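Local structure of pyruvate kinase 1 (4KCT) at residues Tyr60-Thr63 with Thr64-Asn67; Arg425-Thr428 with Cys429-Leu432. The protein catalyses the phosphoryl transfer from phosphoenolpyruvate to ADP that yields pyruvate and ATP, and has an intrinsic oxaloacetate decarboxylase activity. All blocks are in the same frame, centred on the assembly; numbering follows the deposited sequence.

From the N terminus the chain first reaches contact 1, in helix 58-75. This helix joins strands 46-52 and 80-84 of the eight-stranded barrel. Much later it reaches contact 2, in helix 426-431, between strands 419-423 and 438-442 of the alpha/beta domain. Each contact is local, between successive helical turns, so neither closes a long loop. They follow in series and neither nest nor cross. The centres of contact 1 and contact 2 are about 19 Å apart. The nearest atoms of contact 1 and contact 2 are about 9 Å apart, without touching. Contact 1 faces helix 192-204 and the barrel strand 46-52. Contact 2 reaches Asp-207 and Asp-233, which come just before barrel strands 208-211 and 235-240.

Contact 1: residues Tyr60-Thr63 with Thr64-Asn67; sequences YHQT and TINN
The hydroxyl OG1 of Thr-64 is gripped from two directions. A water lies 2.7 Å from Thr-64 OG1, and Gln-33 NE2 bonds the same oxygen from a neighbouring loop. The water also sits 2.9 Å from His-61 ND1, in the plane of the imidazole at its edge. It thus links the two side chains across one helical turn. His-61 NE2 bonds the carbonyl of His-55, so both ring nitrogens have partners and the rotation of the ring is restrained. Over one face of the imidazole of His-61 lies CD2 of Tyr-60, 3.8 Å above the ring plane and offset toward the rim.

On another side of the helix, Gln-62 reaches Asn-66. The Gln-62 chain starts with CG anti to the backbone N (chi1 -177°) and then bends at chi2. This turns its amide along the helix, and NE2 of Gln-62 meets Asn-66 OD1 at 3.0 Å. The acceptor lies close to the Gln-62 amide plane, but the donor stands above the carbonyl plane of Asn-66. The two amide planes are 34° apart.

Thr-63 and Asn-67 lie side by side and point the same way. The methyl CG2 of Thr-63 is 3.5 Å from Asn-67 ND2, whose hydrogen bond goes to the carbonyl of Gln-33. Four i to i+4 backbone bonds tie the two segments, including Asn-67 N to Thr-63 O at 2.8 Å. This is a regular alpha-helix in the beta-alpha-beta crossover between strands 46-52 and 80-84 of a TIM barrel.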
ATOM      1  N   TYR A  60     -45.775  29.312 -13.978  1.00 25.33           N
ATOM      2  CA  TYR A  60     -44.942  28.535 -14.893  1.00 24.37           C
ATOM      3  C   TYR A  60     -44.421  27.244 -14.212  1.00 23.03           C
ATOM      4  O   TYR A  60     -44.536  26.129 -14.759  1.00 23.24           O
ATOM      5  CB  TYR A  60     -43.771  29.393 -15.404  1.00 24.33           C
ATOM      6  CG  TYR A  60     -42.901  28.684 -16.439  1.00 27.73           C
ATOM      7  CD1 TYR A  60     -43.302  28.609 -17.774  1.00 26.23           C
ATOM      8  CD2 TYR A  60     -41.738  27.990 -16.054  1.00 26.66           C
ATOM      9  CE1 TYR A  60     -42.532  27.953 -18.719  1.00 25.00           C
ATOM     10  CE2 TYR A  60     -40.985  27.282 -16.987  1.00 28.29           C
ATOM     11  CZ  TYR A  60     -41.388  27.263 -18.316  1.00 27.57           C
ATOM     12  OH  TYR A  60     -40.687  26.525 -19.237  1.00 27.03           O
ATOM     13  N   HIS A  61     -43.891  27.391 -13.008  1.00 21.93           N
ATOM     14  CA  HIS A  61     -43.305  26.258 -12.315  1.00 22.22           C
ATOM     15  C   HIS A  61     -44.333  25.314 -11.805  1.00 22.47           C
ATOM     16  O   HIS A  61     -44.090  24.121 -11.725  1.00 18.84           O
ATOM     17  CB  HIS A  61     -42.397  26.727 -11.190  1.00 23.00           C
ATOM     18  CG  HIS A  61     -41.198  27.481 -11.675  1.00 25.76           C
ATOM     19  ND1 HIS A  61     -40.309  26.943 -12.546  1.00 23.77           N
ATOM     20  CD2 HIS A  61     -40.841  28.815 -11.528  1.00 24.07           C
ATOM     21  CE1 HIS A  61     -39.390  27.868 -12.866  1.00 24.55           C
ATOM     22  NE2 HIS A  61     -39.692  29.000 -12.222  1.00 23.47           N
ATOM     23  N   GLN A  62     -45.541  25.812 -11.527  1.00 22.99           N
ATOM     24  CA  GLN A  62     -46.635  24.917 -11.179  1.00 22.09           C
ATOM     25  C   GLN A  62     -46.936  23.952 -12.329  1.00 23.03           C
ATOM     26  O   GLN A  62     -47.225  22.772 -12.105  1.00 24.70           O
ATOM     27  CB  GLN A  62     -47.915  25.699 -10.817  1.00 24.32           C
ATOM     28  CG  GLN A  62     -49.059  24.777 -10.371  1.00 26.18           C
ATOM     29  CD  GLN A  62     -48.816  24.174  -9.002  1.00 28.42           C
ATOM     30  OE1 GLN A  62     -48.674  24.897  -8.022  1.00 33.12           O
ATOM     31  NE2 GLN A  62     -48.668  22.843  -8.943  1.00 25.49           N
ATOM     32  N   THR A  63     -46.945  24.475 -13.551  1.00 22.04           N
ATOM     33  CA  THR A  63     -47.123  23.638 -14.747  1.00 23.97           C
ATOM     34  C   THR A  63     -46.060  22.521 -14.809  1.00 22.55           C
ATOM     35  O   THR A  63     -46.375  21.359 -15.101  1.00 22.47           O
ATOM     36  CB  THR A  63     -47.111  24.500 -16.033  1.00 26.17           C
ATOM     37  OG1 THR A  63     -48.191  25.441 -15.973  1.00 26.95           O
ATOM     38  CG2 THR A  63     -47.279  23.647 -17.288  1.00 26.17           C
ATOM     39  N   THR A  64     -44.806  22.881 -14.543  1.00 22.86           N
ATOM     40  CA  THR A  64     -43.727  21.892 -14.515  1.00 22.20           C
ATOM     41  C   THR A  64     -44.004  20.816 -13.474  1.00 19.88           C
ATOM     42  O   THR A  64     -43.983  19.636 -13.774  1.00 23.33           O
ATOM     43  CB  THR A  64     -42.356  22.551 -14.225  1.00 20.56           C
ATOM     44  OG1 THR A  64     -42.075  23.532 -15.241  1.00 23.22           O
ATOM     45  CG2 THR A  64     -41.195  21.450 -14.206  1.00 17.74           C
ATOM     46  N   ILE A  65     -44.332  21.237 -12.262  1.00 21.30           N
ATOM     47  CA  ILE A  65     -44.663  20.307 -11.209  1.00 20.86           C
ATOM     48  C   ILE A  65     -45.792  19.363 -11.629  1.00 23.51           C
ATOM     49  O   ILE A  65     -45.648  18.111 -11.551  1.00 22.06           O
ATOM     50  CB  ILE A  65     -45.029  21.042  -9.904  1.00 22.91           C
ATOM     51  CG1 ILE A  65     -43.763  21.641  -9.285  1.00 21.12           C
ATOM     52  CG2 ILE A  65     -45.709  20.075  -8.908  1.00 22.00           C
ATOM     53  CD1 ILE A  65     -44.041  22.584  -8.136  1.00 24.37           C
ATOM     54  N   ASN A  66     -46.889  19.932 -12.134  1.00 21.18           N
ATOM     55  CA  ASN A  66     -48.029  19.105 -12.520  1.00 22.12           C
ATOM     56  C   ASN A  66     -47.678  18.155 -13.647  1.00 23.83           C
ATOM     57  O   ASN A  66     -48.113  16.983 -13.658  1.00 23.02           O
ATOM     58  CB  ASN A  66     -49.233  19.975 -12.923  1.00 24.54           C
ATOM     59  CG  ASN A  66     -49.787  20.772 -11.756  1.00 26.99           C
ATOM     60  OD1 ASN A  66     -49.449  20.520 -10.600  1.00 28.02           O
ATOM     61  ND2 ASN A  66     -50.575  21.786 -12.061  1.00 28.12           N
ATOM     62  N   ASN A  67     -46.952  18.665 -14.634  1.00 21.86           N
ATOM     63  CA  ASN A  67     -46.605  17.857 -15.792  1.00 21.88           C
ATOM     64  C   ASN A  67     -45.619  16.742 -15.444  1.00 21.92           C
ATOM     65  O   ASN A  67     -45.709  15.631 -15.994  1.00 22.33           O
ATOM     66  CB  ASN A  67     -46.080  18.733 -16.954  1.00 21.28           C
ATOM     67  CG  ASN A  67     -47.188  19.555 -17.604  1.00 25.24           C
ATOM     68  OD1 ASN A  67     -48.311  19.486 -17.173  1.00 25.40           O
ATOM     69  ND2 ASN A  67     -46.848  20.388 -18.584  1.00 24.03           N
TER
HETATM   70  O   HOH W   1     -39.882  24.661 -14.234  1.00 21.14           O

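Contact 2: residues Arg425-Thr428 with Cys429-Leu432; sequences RLQT and CRQL
Helix 426-431 is the short crossover helix between strands 419-423 and 438-442 of the alpha/beta domain, and Arg-425 is its N-cap residue. The carbonyl of Arg-425 accepts the first i to i+4 bond, from Cys-429 N at 3.2 Å. Three more follow, ending with Leu-432 N to Thr-428 O at 3.0 Å.

The side chain of Arg-430 folds back over the preceding turn. Its chain bends at chi3 (-66°), which lays the guanidinium over the backbone of Leu-426 and Gln-427. One face of the group lies over Leu-426 O and Gln-427 CA, both offset toward its rim. NH1 of Arg-430 is 3.6 Å from Leu-426 CB, and NH2 of Arg-430 is 3.7 Å from Gln-427 CB. The NE of Arg-430 makes a salt bridge to OD1 of Asp-207, which also takes a hydrogen bond from Gln-427 NE2, so one carboxylate oxygen holds two side chains of this helix.

The helix is the crossover of a beta-alpha-beta unit. Thr-428 and Leu-432 are turned to its strands, while Gln-427 and Gln-431 meet residues that come just before barrel strands. The amides of Gln-427 and Gln-431 stack, with planes 5° apart. NE2 of Gln-431 comes to 3.6 Å from Gln-427 CG. That nitrogen bonds the carbonyls of Asp-207 and Asp-233, which fixes the rotation of the Gln-431 amide.

Thr-428 and Leu-432 run alongside each other, with CG2 of Thr-428 at 3.6 Å from Leu-432 CD1. OG1 of Thr-428 bonds the carbonyl of Asn-402. The side chain of Arg-425 leads away from the helix and comes within about 6 Å of the bound 2,6-di-O-phosphono-beta-D-fructofuranose.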
ATOM      1  N   ARG A 425     -42.037   5.269   2.123  1.00 21.31           N
ATOM      2  CA  ARG A 425     -42.374   6.655   1.798  1.00 23.21           C
ATOM      3  C   ARG A 425     -42.107   6.998   0.342  1.00 22.58           C
ATOM      4  O   ARG A 425     -40.982   6.878  -0.138  1.00 20.88           O
ATOM      5  CB  ARG A 425     -41.605   7.623   2.687  1.00 24.15           C
ATOM      6  CG  ARG A 425     -41.969   7.538   4.151  1.00 27.53           C
ATOM      7  CD  ARG A 425     -41.161   8.526   4.971  1.00 30.11           C
ATOM      8  NE  ARG A 425     -40.921   7.986   6.302  1.00 46.76           N
ATOM      9  CZ  ARG A 425     -40.026   8.462   7.163  1.00 49.79           C
ATOM     10  NH1 ARG A 425     -39.330   9.565   6.884  1.00 45.11           N
ATOM     11  NH2 ARG A 425     -39.848   7.844   8.317  1.00 50.20           N
ATOM     12  N   LEU A 426     -43.133   7.494  -0.348  1.00 21.10           N
ATOM     13  CA  LEU A 426     -42.952   7.940  -1.728  1.00 22.52           C
ATOM     14  C   LEU A 426     -41.929   9.065  -1.848  1.00 20.84           C
ATOM     15  O   LEU A 426     -41.165   9.121  -2.806  1.00 19.07           O
ATOM     16  CB  LEU A 426     -44.289   8.380  -2.333  1.00 23.24           C
ATOM     17  CG  LEU A 426     -45.273   7.224  -2.593  1.00 24.57           C
ATOM     18  CD1 LEU A 426     -46.691   7.765  -2.823  1.00 28.38           C
ATOM     19  CD2 LEU A 426     -44.801   6.413  -3.795  1.00 24.52           C
ATOM     20  N   GLN A 427     -41.898   9.965  -0.876  1.00 18.90           N
ATOM     21  CA  GLN A 427     -40.916  11.025  -0.959  1.00 20.19           C
ATOM     22  C   GLN A 427     -39.491  10.467  -0.855  1.00 20.05           C
ATOM     23  O   GLN A 427     -38.559  11.027  -1.436  1.00 18.65           O
ATOM     24  CB  GLN A 427     -41.130  12.074   0.107  1.00 20.85           C
ATOM     25  CG  GLN A 427     -40.102  13.193   0.008  1.00 23.75           C
ATOM     26  CD  GLN A 427     -40.618  14.513   0.547  1.00 28.75           C
ATOM     27  OE1 GLN A 427     -40.692  14.703   1.743  1.00 32.59           O
ATOM     28  NE2 GLN A 427     -40.926  15.449  -0.349  1.00 34.51           N
ATOM     29  N   THR A 428     -39.316   9.372  -0.106  1.00 18.85           N
ATOM     30  CA  THR A 428     -38.001   8.746  -0.052  1.00 18.23           C
ATOM     31  C   THR A 428     -37.564   8.162  -1.387  1.00 19.51           C
ATOM     32  O   THR A 428     -36.413   8.360  -1.800  1.00 18.59           O
ATOM     33  CB  THR A 428     -37.893   7.723   1.090  1.00 19.70           C
ATOM     34  OG1 THR A 428     -37.972   8.431   2.339  1.00 19.93           O
ATOM     35  CG2 THR A 428     -36.540   6.970   1.026  1.00 18.09           C
ATOM     36  N   CYS A 429     -38.502   7.545  -2.121  1.00 18.83           N
ATOM     37  CA  CYS A 429     -38.231   7.112  -3.508  1.00 19.80           C
ATOM     38  C   CYS A 429     -37.728   8.269  -4.349  1.00 20.51           C
ATOM     39  O   CYS A 429     -36.765   8.127  -5.102  1.00 19.42           O
ATOM     40  CB  CYS A 429     -39.500   6.534  -4.168  1.00 22.26           C
ATOM     41  SG  CYS A 429     -40.170   5.078  -3.358  1.00 28.03           S
ATOM     42  N   ARG A 430     -38.371   9.431  -4.205  1.00 17.40           N
ATOM     43  CA  ARG A 430     -38.030  10.559  -5.053  1.00 17.70           C
ATOM     44  C   ARG A 430     -36.684  11.137  -4.641  1.00 17.62           C
ATOM     45  O   ARG A 430     -35.878  11.579  -5.498  1.00 16.91           O
ATOM     46  CB  ARG A 430     -39.124  11.631  -4.986  1.00 16.06           C
ATOM     47  CG  ARG A 430     -40.428  11.194  -5.647  1.00 17.52           C
ATOM     48  CD  ARG A 430     -41.420  12.355  -5.767  1.00 18.60           C
ATOM     49  NE  ARG A 430     -41.878  12.836  -4.453  1.00 17.67           N
ATOM     50  CZ  ARG A 430     -42.942  12.368  -3.815  1.00 19.86           C
ATOM     51  NH1 ARG A 430     -43.625  11.339  -4.314  1.00 20.23           N
ATOM     52  NH2 ARG A 430     -43.363  12.958  -2.705  1.00 19.90           N
ATOM     53  N   GLN A 431     -36.442  11.180  -3.340  1.00 15.91           N
ATOM     54  CA  GLN A 431     -35.214  11.802  -2.839  1.00 16.75           C
ATOM     55  C   GLN A 431     -33.972  10.946  -3.126  1.00 17.37           C
ATOM     56  O   GLN A 431     -32.882  11.469  -3.273  1.00 18.13           O
ATOM     57  CB  GLN A 431     -35.341  12.103  -1.337  1.00 17.14           C
ATOM     58  CG  GLN A 431     -36.184  13.359  -1.094  1.00 17.51           C
ATOM     59  CD  GLN A 431     -36.461  13.603   0.361  1.00 19.23           C
ATOM     60  OE1 GLN A 431     -36.229  12.735   1.190  1.00 18.88           O
ATOM     61  NE2 GLN A 431     -36.916  14.805   0.686  1.00 16.21           N
ATOM     62  N   LEU A 432     -34.154   9.637  -3.210  1.00 15.15           N
ATOM     63  CA  LEU A 432     -33.032   8.736  -3.404  1.00 17.17           C
ATOM     64  C   LEU A 432     -32.521   8.790  -4.846  1.00 17.85           C
ATOM     65  O   LEU A 432     -31.467   8.248  -5.160  1.00 15.94           O
ATOM     66  CB  LEU A 432     -33.408   7.309  -2.979  1.00 16.15           C
ATOM     67  CG  LEU A 432     -33.341   7.086  -1.440  1.00 17.69           C
ATOM     68  CD1 LEU A 432     -33.893   5.705  -1.103  1.00 15.57           C
ATOM     69  CD2 LEU A 432     -31.877   7.192  -0.957  1.00 15.01           C
TER